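Local coordinates for 1H-3-hydroxy-4-oxoquinoline 2,4-dioxygenase (Pseudomonas putida, PDB 3IBT), which catalyses the cofactor-independent ring cleavage of 3-hydroxy-1H-quinolin-4-one by dioxygen, giving N-formylanthranilate and carbon monoxide, on an alpha/beta-hydrolase fold, at residues N5-L10 with L77-D82; D197-L202 with S232-R237. All blocks are in the same frame, centred on the assembly; numbering follows the deposited sequence.

Contact 1 of 2, residues N5-L10 with L77-D82; sequences NVNGTL and LLAFID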
loop_
_atom_site.group_PDB
_atom_site.type_symbol
_atom_site.label_atom_id
_atom_site.label_comp_id
_atom_site.label_asym_id
_atom_site.label_seq_id
_atom_site.Cartn_x
_atom_site.Cartn_y
_atom_site.Cartn_z
ATOM N N ASN A 5 11.680 16.458 4.442
ATOM C CA ASN A 5 10.338 16.738 4.987
ATOM C C ASN A 5 9.465 17.540 4.011
ATOM O O ASN A 5 9.970 18.346 3.198
ATOM C CB ASN A 5 10.419 17.505 6.311
ATOM C CG ASN A 5 10.300 18.987 6.112
ATOM O OD1 ASN A 5 11.208 19.621 5.573
ATOM N ND2 ASN A 5 9.152 19.546 6.496
ATOM N N VAL A 6 8.152 17.342 4.131
ATOM C CA VAL A 6 7.222 17.863 3.147
ATOM C C VAL A 6 6.007 18.412 3.874
ATOM O O VAL A 6 5.709 18.001 5.012
ATOM C CB VAL A 6 6.802 16.758 2.097
ATOM C CG1 VAL A 6 7.921 16.511 1.094
ATOM C CG2 VAL A 6 6.422 15.454 2.780
ATOM N N ASN A 7 5.320 19.351 3.223
ATOM C CA ASN A 7 4.027 19.808 3.688
ATOM C C ASN A 7 4.051 20.054 5.204
ATOM O O ASN A 7 4.933 20.758 5.710
ATOM C CB ASN A 7 2.975 18.766 3.316
ATOM C CG ASN A 7 1.709 19.403 2.836
ATOM O OD1 ASN A 7 0.984 20.043 3.774
ATOM N ND2 ASN A 7 1.465 19.342 1.409
ATOM N N GLY A 8 3.115 19.439 5.929
ATOM C CA GLY A 8 2.984 19.683 7.373
ATOM C C GLY A 8 4.121 19.134 8.228
ATOM O O GLY A 8 4.446 19.697 9.284
ATOM N N THR A 9 4.714 18.020 7.784
ATOM C CA THR A 9 5.736 17.343 8.594
ATOM C C THR A 9 6.849 16.661 7.814
ATOM O O THR A 9 7.223 17.065 6.689
ATOM C CB THR A 9 5.122 16.259 9.537
ATOM O OG1 THR A 9 4.297 15.326 8.739
ATOM C CG2 THR A 9 4.333 16.953 10.744
ATOM N N LEU A 10 7.378 15.616 8.468
ATOM C CA LEU A 10 8.422 14.834 7.887
ATOM C C LEU A 10 7.974 13.403 7.573
ATOM O O LEU A 10 6.911 12.939 8.013
ATOM C CB LEU A 10 9.622 14.816 8.819
ATOM C CG LEU A 10 10.785 13.985 8.274
ATOM C CD1 LEU A 10 11.988 14.846 8.063
ATOM C CD2 LEU A 10 11.086 12.846 9.224
ATOM N N LEU A 77 3.327 12.947 -0.603
ATOM C CA LEU A 77 4.081 12.373 -1.680
ATOM C C LEU A 77 4.262 13.326 -2.870
ATOM O O LEU A 77 5.269 13.233 -3.577
ATOM C CB LEU A 77 3.409 11.074 -2.140
ATOM C CG LEU A 77 4.269 9.883 -2.558
ATOM C CD1 LEU A 77 3.355 8.983 -3.315
ATOM C CD2 LEU A 77 5.472 10.221 -3.430
ATOM N N LEU A 78 3.290 14.205 -3.115
ATOM C CA LEU A 78 3.392 15.158 -4.225
ATOM C C LEU A 78 4.440 16.272 -3.946
ATOM O O LEU A 78 5.154 16.766 -4.842
ATOM C CB LEU A 78 2.027 15.762 -4.520
ATOM C CG LEU A 78 0.977 14.877 -5.191
ATOM C CD1 LEU A 78 -0.313 15.658 -5.241
ATOM C CD2 LEU A 78 1.366 14.471 -6.582
ATOM N N ALA A 79 4.531 16.637 -2.675
ATOM C CA ALA A 79 5.536 17.540 -2.197
ATOM C C ALA A 79 6.898 16.799 -2.106
ATOM O O ALA A 79 7.947 17.428 -1.822
ATOM C CB ALA A 79 5.102 18.079 -0.856
ATOM N N PHE A 80 6.880 15.475 -2.346
ATOM C CA PHE A 80 8.102 14.655 -2.337
ATOM C C PHE A 80 8.779 14.709 -3.692
ATOM O O PHE A 80 9.817 15.359 -3.831
ATOM C CB PHE A 80 7.803 13.208 -1.947
ATOM C CG PHE A 80 8.712 12.692 -0.894
ATOM C CD1 PHE A 80 8.656 13.228 0.401
ATOM C CD2 PHE A 80 9.650 11.702 -1.188
ATOM C CE1 PHE A 80 9.497 12.777 1.398
ATOM C CE2 PHE A 80 10.499 11.232 -0.198
ATOM C CZ PHE A 80 10.422 11.776 1.105
ATOM N N ILE A 81 8.170 14.046 -4.681
ATOM C CA ILE A 81 8.562 14.106 -6.103
ATOM C C ILE A 81 9.122 15.478 -6.581
ATOM O O ILE A 81 10.136 15.538 -7.309
ATOM C CB ILE A 81 7.382 13.638 -7.058
ATOM C CG1 ILE A 81 6.293 14.723 -7.227
ATOM C CG2 ILE A 81 6.744 12.256 -6.610
ATOM C CD1 ILE A 81 6.560 15.790 -8.338
ATOM N N ASP A 82 8.434 16.551 -6.172
ATOM C CA ASP A 82 8.792 17.928 -6.479
ATOM C C ASP A 82 10.056 18.325 -5.715
ATOM O O ASP A 82 11.033 18.741 -6.328
ATOM C CB ASP A 82 7.588 18.851 -6.161
ATOM C CG ASP A 82 7.967 20.356 -5.978
ATOM O OD1 ASP A 82 9.107 20.719 -5.523
ATOM O OD2 ASP A 82 7.062 21.207 -6.282
#

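Contact 2 of 2, residues D197-L202 with S232-R237; sequences DRMDSL and SWFHPR. Unlike the reference sequence in segment 197-202: Asp200 (reference Glu).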
loop_
_atom_site.group_PDB
_atom_site.type_symbol
_atom_site.label_atom_id
_atom_site.label_comp_id
_atom_site.label_asym_id
_atom_site.label_seq_id
_atom_site.Cartn_x
_atom_site.Cartn_y
_atom_site.Cartn_z
ATOM N N ASP A 197 -14.676 0.614 -7.932
ATOM C CA ASP A 197 -15.403 1.810 -8.335
ATOM C C ASP A 197 -14.483 2.993 -8.367
ATOM O O ASP A 197 -14.525 3.794 -9.290
ATOM C CB ASP A 197 -16.534 2.112 -7.360
ATOM C CG ASP A 197 -17.652 1.091 -7.426
ATOM O OD1 ASP A 197 -17.465 0.037 -8.054
ATOM O OD2 ASP A 197 -18.741 1.339 -6.863
ATOM N N ARG A 198 -13.661 3.137 -7.340
ATOM C CA ARG A 198 -12.640 4.175 -7.371
ATOM C C ARG A 198 -11.955 4.231 -8.752
ATOM O O ARG A 198 -12.002 5.263 -9.429
ATOM C CB ARG A 198 -11.626 3.935 -6.244
ATOM C CG ARG A 198 -10.448 4.841 -6.230
ATOM C CD ARG A 198 -10.890 6.240 -6.357
ATOM N NE ARG A 198 -9.848 7.205 -6.009
ATOM C CZ ARG A 198 -9.594 8.279 -6.743
ATOM N NH1 ARG A 198 -8.654 9.145 -6.376
ATOM N NH2 ARG A 198 -10.289 8.483 -7.860
HETATM N N MSE A 199 -11.384 3.097 -9.163
HETATM C CA MSE A 199 -10.557 2.973 -10.353
HETATM C C MSE A 199 -11.377 3.206 -11.603
HETATM O O MSE A 199 -10.971 3.947 -12.517
HETATM C CB MSE A 199 -9.859 1.595 -10.394
HETATM C CG MSE A 199 -8.734 1.425 -9.351
HETATM SE SE MSE A 199 -7.727 -0.321 -9.279
HETATM C CE MSE A 199 -9.141 -1.553 -8.586
ATOM N N ASP A 200 -12.553 2.605 -11.627
ATOM C CA ASP A 200 -13.449 2.743 -12.741
ATOM C C ASP A 200 -13.869 4.228 -12.979
ATOM O O ASP A 200 -14.365 4.588 -14.044
ATOM C CB ASP A 200 -14.644 1.817 -12.492
ATOM C CG ASP A 200 -15.247 1.223 -13.796
ATOM O OD1 ASP A 200 -14.849 1.666 -14.919
ATOM O OD2 ASP A 200 -16.134 0.310 -13.691
ATOM N N SER A 201 -13.617 5.108 -12.016
ATOM C CA SER A 201 -14.081 6.475 -12.132
ATOM C C SER A 201 -12.971 7.455 -12.411
ATOM O O SER A 201 -13.197 8.667 -12.409
ATOM C CB SER A 201 -14.825 6.896 -10.870
ATOM O OG SER A 201 -13.891 7.225 -9.864
ATOM N N LEU A 202 -11.764 6.956 -12.622
ATOM C CA LEU A 202 -10.720 7.832 -13.151
ATOM C C LEU A 202 -11.110 8.176 -14.595
ATOM O O LEU A 202 -11.640 7.322 -15.325
ATOM C CB LEU A 202 -9.339 7.182 -13.098
ATOM C CG LEU A 202 -8.855 6.528 -11.805
ATOM C CD1 LEU A 202 -7.764 5.591 -12.129
ATOM C CD2 LEU A 202 -8.334 7.527 -10.869
ATOM N N SER A 232 -9.594 -3.663 -19.973
ATOM C CA SER A 232 -8.182 -4.033 -20.277
ATOM C C SER A 232 -7.039 -3.150 -19.692
ATOM O O SER A 232 -5.845 -3.376 -19.938
ATOM C CB SER A 232 -7.968 -4.363 -21.769
ATOM O OG SER A 232 -8.366 -3.299 -22.607
ATOM N N TRP A 233 -7.412 -2.183 -18.869
ATOM C CA TRP A 233 -6.455 -1.422 -18.095
ATOM C C TRP A 233 -6.165 -2.159 -16.781
ATOM O O TRP A 233 -5.360 -1.655 -15.957
ATOM C CB TRP A 233 -6.989 -0.008 -17.821
ATOM C CG TRP A 233 -8.359 0.004 -17.234
ATOM C CD1 TRP A 233 -9.537 0.078 -17.919
ATOM C CD2 TRP A 233 -8.711 -0.079 -15.847
ATOM N NE1 TRP A 233 -10.610 0.044 -17.048
ATOM C CE2 TRP A 233 -10.133 -0.056 -15.769
ATOM C CE3 TRP A 233 -7.974 -0.168 -14.664
ATOM C CZ2 TRP A 233 -10.826 -0.118 -14.565
ATOM C CZ3 TRP A 233 -8.680 -0.234 -13.449
ATOM C CH2 TRP A 233 -10.094 -0.195 -13.419
ATOM N N PHE A 234 -6.807 -3.329 -16.578
ATOM C CA PHE A 234 -6.667 -4.105 -15.326
ATOM C C PHE A 234 -5.960 -5.459 -15.546
ATOM O O PHE A 234 -6.181 -6.155 -16.547
ATOM C CB PHE A 234 -8.017 -4.227 -14.583
ATOM C CG PHE A 234 -7.911 -4.721 -13.155
ATOM C CD1 PHE A 234 -7.473 -3.897 -12.137
ATOM C CD2 PHE A 234 -8.298 -5.996 -12.818
ATOM C CE1 PHE A 234 -7.357 -4.365 -10.816
ATOM C CE2 PHE A 234 -8.204 -6.448 -11.492
ATOM C CZ PHE A 234 -7.729 -5.636 -10.500
ATOM N N HIS A 235 -5.075 -5.784 -14.615
ATOM C CA HIS A 235 -4.108 -6.853 -14.739
ATOM C C HIS A 235 -3.873 -7.453 -13.344
ATOM O O HIS A 235 -2.909 -7.094 -12.630
ATOM C CB HIS A 235 -2.781 -6.292 -15.260
ATOM C CG HIS A 235 -2.890 -5.567 -16.563
ATOM N ND1 HIS A 235 -3.129 -6.213 -17.755
ATOM C CD2 HIS A 235 -2.788 -4.256 -16.863
ATOM C CE1 HIS A 235 -3.180 -5.331 -18.735
ATOM N NE2 HIS A 235 -2.984 -4.135 -18.216
ATOM N N PRO A 236 -4.750 -8.380 -12.948
ATOM C CA PRO A 236 -4.536 -9.064 -11.682
ATOM C C PRO A 236 -3.346 -10.044 -11.815
ATOM O O PRO A 236 -3.084 -10.562 -12.905
ATOM C CB PRO A 236 -5.835 -9.810 -11.476
ATOM C CG PRO A 236 -6.485 -9.883 -12.809
ATOM C CD PRO A 236 -5.912 -8.884 -13.705
ATOM N N ARG A 237 -2.589 -10.246 -10.747
ATOM C CA ARG A 237 -1.582 -11.312 -10.688
ATOM C C ARG A 237 -1.696 -11.905 -9.284
ATOM O O ARG A 237 -1.365 -11.225 -8.320
ATOM C CB ARG A 237 -0.179 -10.733 -10.880
ATOM C CG ARG A 237 0.527 -11.070 -12.162
ATOM C CD ARG A 237 1.434 -9.908 -12.605
ATOM N NE ARG A 237 1.443 -9.805 -14.075
ATOM C CZ ARG A 237 0.455 -9.269 -14.823
ATOM N NH1 ARG A 237 -0.640 -8.749 -14.277
ATOM N NH2 ARG A 237 0.540 -9.270 -16.145
#

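Contact 1 of 2, residues N5-L10 with L77-D82
The N-terminal beta hairpin, reversed by a type II' turn from Val6 to Thr9, rests on helix 70-83 through Val6, which meets Ala79 and Phe80. At its turn end a hairpin can dock largely through one apolar residue. Val6 CB lies 3.7 Å from Ala79 CB, while both of its methyls reach Phe80. Val6 CG1 is set beside the backbone N (chi1 -76°), and from there it lies against the Ala79 carbonyl and comes to 3.4 Å from Phe80 CD1. Val6 CG2 comes to the edge of the Phe80 ring, in its plane, 4.0 Å from Phe80 CD1. The side chains of Val6 and Phe80 cross at about a right angle. Asn7, in the turn, adds only a marginal touch on Ala79 CB. Within the hairpin, Thr9 O accepts from Val6 N and also from Asn5 ND2 at 3.1 Å; the amide nitrogen arrives from above the carbonyl plane, and the N-H...O angle is 143°. Two donors therefore grip one carbonyl at the mouth of the turn. Phe80 also stacks edge-to-face with Tyr13 and touches Phe25, so it packs helix 70-83 against strands 9-16 and 23-27 of the sheet whose margin the hairpin forms.

Contact 2 of 2, residues D197-L202 with S232-R237
The indole of Trp233 and the ring of Phe234 sit one after the other along the chain, and selenomethionine 199 reaches both. CB of Phe234 lies over one face of the indole, 4.0 Å above its plane and offset toward the rim. The far end of the six-membered ring is met obliquely by Met199, whose CB is 3.5 Å from Trp233 CH2; Asp200 N is a looser neighbour of the same carbon. Beyond this, Met199 turns at its last torsion (chi3 -69°), bringing Met199 CE to 4.0 Å from Phe234 CE1. Met199 SE stands 5.5 Å from the Phe234 ring centroid and 70° off its normal, a Met-aromatic contact of oblique geometry. One flexible side chain thus serves two rings, its root against one and its tip against the other. On the helix side, the chain leaves helix 195-200 with Arg198 O taking both Ser201 N and Ser201 OG, the hydroxyl at 2.8 Å and both donors on the same face of the carbonyl. Phe234 packs edge-to-face with Phe227, and Trp233 lies on Glu207 and Ile208 of strand 207-212. Helices 195-200 and 218-230 therefore both meet the beginning of 234-238, the last strand of the central alpha/beta-hydrolase sheet.

How the contacts relate
The two contacts show how one sheet can carry helices packed near both of its margins. From the N terminus, contact 1 closes a loop of 66 residues that takes in strands 23-27 and 49-53, and it ties the hairpin bearing the edge strand 5-6 to helix 70-83. The chain then builds strands 89-94 and 115-119 and a run of helices before contact 2 begins. This second loop is shorter, 29 residues, and holds strand 207-212 and helix 218-230; closing it joins helix 195-200 to strand 234-238, the other edge. The loops follow in series and neither nest nor cross. The centres of contact 1 and contact 2 are about 27 Å apart, and both contacts reach the same sheet.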